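PDB 2PEF: serine protease inhibitor from Thermoanaerobacter tengcongensis, which probably inhibits serine-type endopeptidases and is captured here in the latent state of the serpin fold. Local coordinates for residues N47-E52 with A292-L297. Numbering follows the deposited sequence.
Sequences NGADNE and ADFSKL
N51 ND2 donates to D293 OD2 over 2.7 Å, meeting that oxygen on its syn side but 33° out of the carboxylate plane. With CG anti to the backbone N (chi1 -171°), the D293 carboxylate swings over to the 47-52 side and lies against D50 CB. Its other oxygen, OD1, serves its own loop: S295 N reaches it at 3.2 Å, closing an Asx turn, and S295 OG takes its syn lone pair. Replacing D293 by an alanine is likely to leave N51 ND2 without its acceptor and the S295 hydroxyl free to turn. The backbones join where D50 N donates to D293 O, 3.1 Å away. K296 runs extended beyond CG, across the D50 side chain at about a right angle, and its NZ forms a salt bridge with D50 OD1 at 3.3 Å, a weak hydrogen bond. G48 O receives weak bonds from K296 N and L297 N. L297 CG packs on G48 CA at 3.7 Å, and a CB on G48 would fall too close to L297 CD2. F294 turns its ring edge to G48 C, while A49 CB rests obliquely on CE2 at 3.7 Å. The contact joins the turn between helices 35-46 and 51-62 to the loop before strand 298-300; F294 continues onto T53 and M57 of helix 51-62, and L297 packs on F108 of helix 106-116.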
loop_
_atom_site.group_PDB
_atom_site.type_symbol
_atom_site.label_atom_id
_atom_site.label_comp_id
_atom_site.label_asym_id
_atom_site.label_seq_id
_atom_site.Cartn_x
_atom_site.Cartn_y
_atom_site.Cartn_z
ATOM N N ASN A 47 12.692 11.184 -8.387
ATOM C CA ASN A 47 13.540 11.331 -9.573
ATOM C C ASN A 47 13.442 12.703 -10.226
ATOM O O ASN A 47 14.214 13.021 -11.135
ATOM C CB ASN A 47 13.236 10.227 -10.587
ATOM C CG ASN A 47 13.983 8.949 -10.279
ATOM O OD1 ASN A 47 15.169 8.824 -10.588
ATOM N ND2 ASN A 47 13.300 7.998 -9.657
ATOM N N GLY A 48 12.492 13.506 -9.760
ATOM C CA GLY A 48 12.357 14.886 -10.211
ATOM C C GLY A 48 12.938 15.870 -9.216
ATOM O O GLY A 48 13.008 17.066 -9.491
ATOM N N ALA A 49 13.356 15.366 -8.058
ATOM C CA ALA A 49 13.872 16.216 -6.986
ATOM C C ALA A 49 15.382 16.418 -7.080
ATOM O O ALA A 49 16.095 15.603 -7.671
ATOM C CB ALA A 49 13.489 15.643 -5.631
ATOM N N ASP A 50 15.857 17.518 -6.499
ATOM C CA ASP A 50 17.281 17.823 -6.431
ATOM C C ASP A 50 17.615 18.314 -5.027
ATOM O O ASP A 50 16.714 18.580 -4.224
ATOM C CB ASP A 50 17.652 18.891 -7.470
ATOM C CG ASP A 50 19.115 18.817 -7.903
ATOM O OD1 ASP A 50 19.897 18.039 -7.309
ATOM O OD2 ASP A 50 19.486 19.544 -8.852
ATOM N N ASN A 51 18.912 18.422 -4.744
ATOM C CA ASN A 51 19.420 18.991 -3.497
ATOM C C ASN A 51 18.731 18.420 -2.253
ATOM O O ASN A 51 18.580 17.201 -2.142
ATOM C CB ASN A 51 19.351 20.522 -3.547
ATOM C CG ASN A 51 20.085 21.095 -4.745
ATOM O OD1 ASN A 51 21.281 20.866 -4.921
ATOM N ND2 ASN A 51 19.368 21.839 -5.580
ATOM N N GLU A 52 18.297 19.296 -1.349
ATOM C CA GLU A 52 17.734 18.887 -0.057
ATOM C C GLU A 52 16.405 18.152 -0.176
ATOM O O GLU A 52 16.121 17.258 0.618
ATOM C CB GLU A 52 17.578 20.090 0.878
ATOM N N ALA A 292 10.814 23.659 -1.842
ATOM C CA ALA A 292 10.810 22.486 -2.724
ATOM C C ALA A 292 11.652 22.674 -3.975
ATOM O O ALA A 292 11.598 23.719 -4.627
ATOM C CB ALA A 292 9.391 22.091 -3.104
ATOM N N ASP A 293 12.431 21.647 -4.295
ATOM C CA ASP A 293 13.256 21.632 -5.491
ATOM C C ASP A 293 12.902 20.417 -6.335
ATOM O O ASP A 293 13.415 19.319 -6.114
ATOM C CB ASP A 293 14.745 21.619 -5.123
ATOM C CG ASP A 293 15.654 21.835 -6.325
ATOM O OD1 ASP A 293 15.249 21.520 -7.469
ATOM O OD2 ASP A 293 16.786 22.317 -6.123
ATOM N N PHE A 294 12.006 20.624 -7.292
ATOM C CA PHE A 294 11.669 19.588 -8.256
ATOM C C PHE A 294 12.072 20.003 -9.669
ATOM O O PHE A 294 11.354 19.747 -10.638
ATOM C CB PHE A 294 10.182 19.232 -8.168
ATOM C CG PHE A 294 9.833 18.413 -6.958
ATOM C CD1 PHE A 294 9.209 18.999 -5.863
ATOM C CD2 PHE A 294 10.143 17.054 -6.905
ATOM C CE1 PHE A 294 8.888 18.252 -4.738
ATOM C CE2 PHE A 294 9.834 16.298 -5.781
ATOM C CZ PHE A 294 9.204 16.896 -4.696
ATOM N N SER A 295 13.247 20.620 -9.774
ATOM C CA SER A 295 13.754 21.148 -11.041
ATOM C C SER A 295 14.062 20.059 -12.071
ATOM O O SER A 295 14.037 20.319 -13.280
ATOM C CB SER A 295 14.992 22.017 -10.797
ATOM O OG SER A 295 15.981 21.310 -10.069
ATOM N N LYS A 296 14.344 18.849 -11.590
ATOM C CA LYS A 296 14.639 17.710 -12.464
ATOM C C LYS A 296 13.395 17.111 -13.139
ATOM O O LYS A 296 13.523 16.351 -14.098
ATOM C CB LYS A 296 15.436 16.632 -11.715
ATOM C CG LYS A 296 16.882 17.030 -11.409
ATOM C CD LYS A 296 17.635 15.932 -10.664
ATOM C CE LYS A 296 19.077 16.346 -10.399
ATOM N NZ LYS A 296 19.762 15.461 -9.407
ATOM N N LEU A 297 12.205 17.456 -12.641
ATOM C CA LEU A 297 10.941 17.050 -13.284
ATOM C C LEU A 297 10.769 17.687 -14.657
ATOM O O LEU A 297 10.256 17.059 -15.584
ATOM C CB LEU A 297 9.731 17.457 -12.436
ATOM C CG LEU A 297 9.299 16.702 -11.183
ATOM C CD1 LEU A 297 8.161 17.451 -10.517
ATOM C CD2 LEU A 297 8.857 15.300 -11.516
#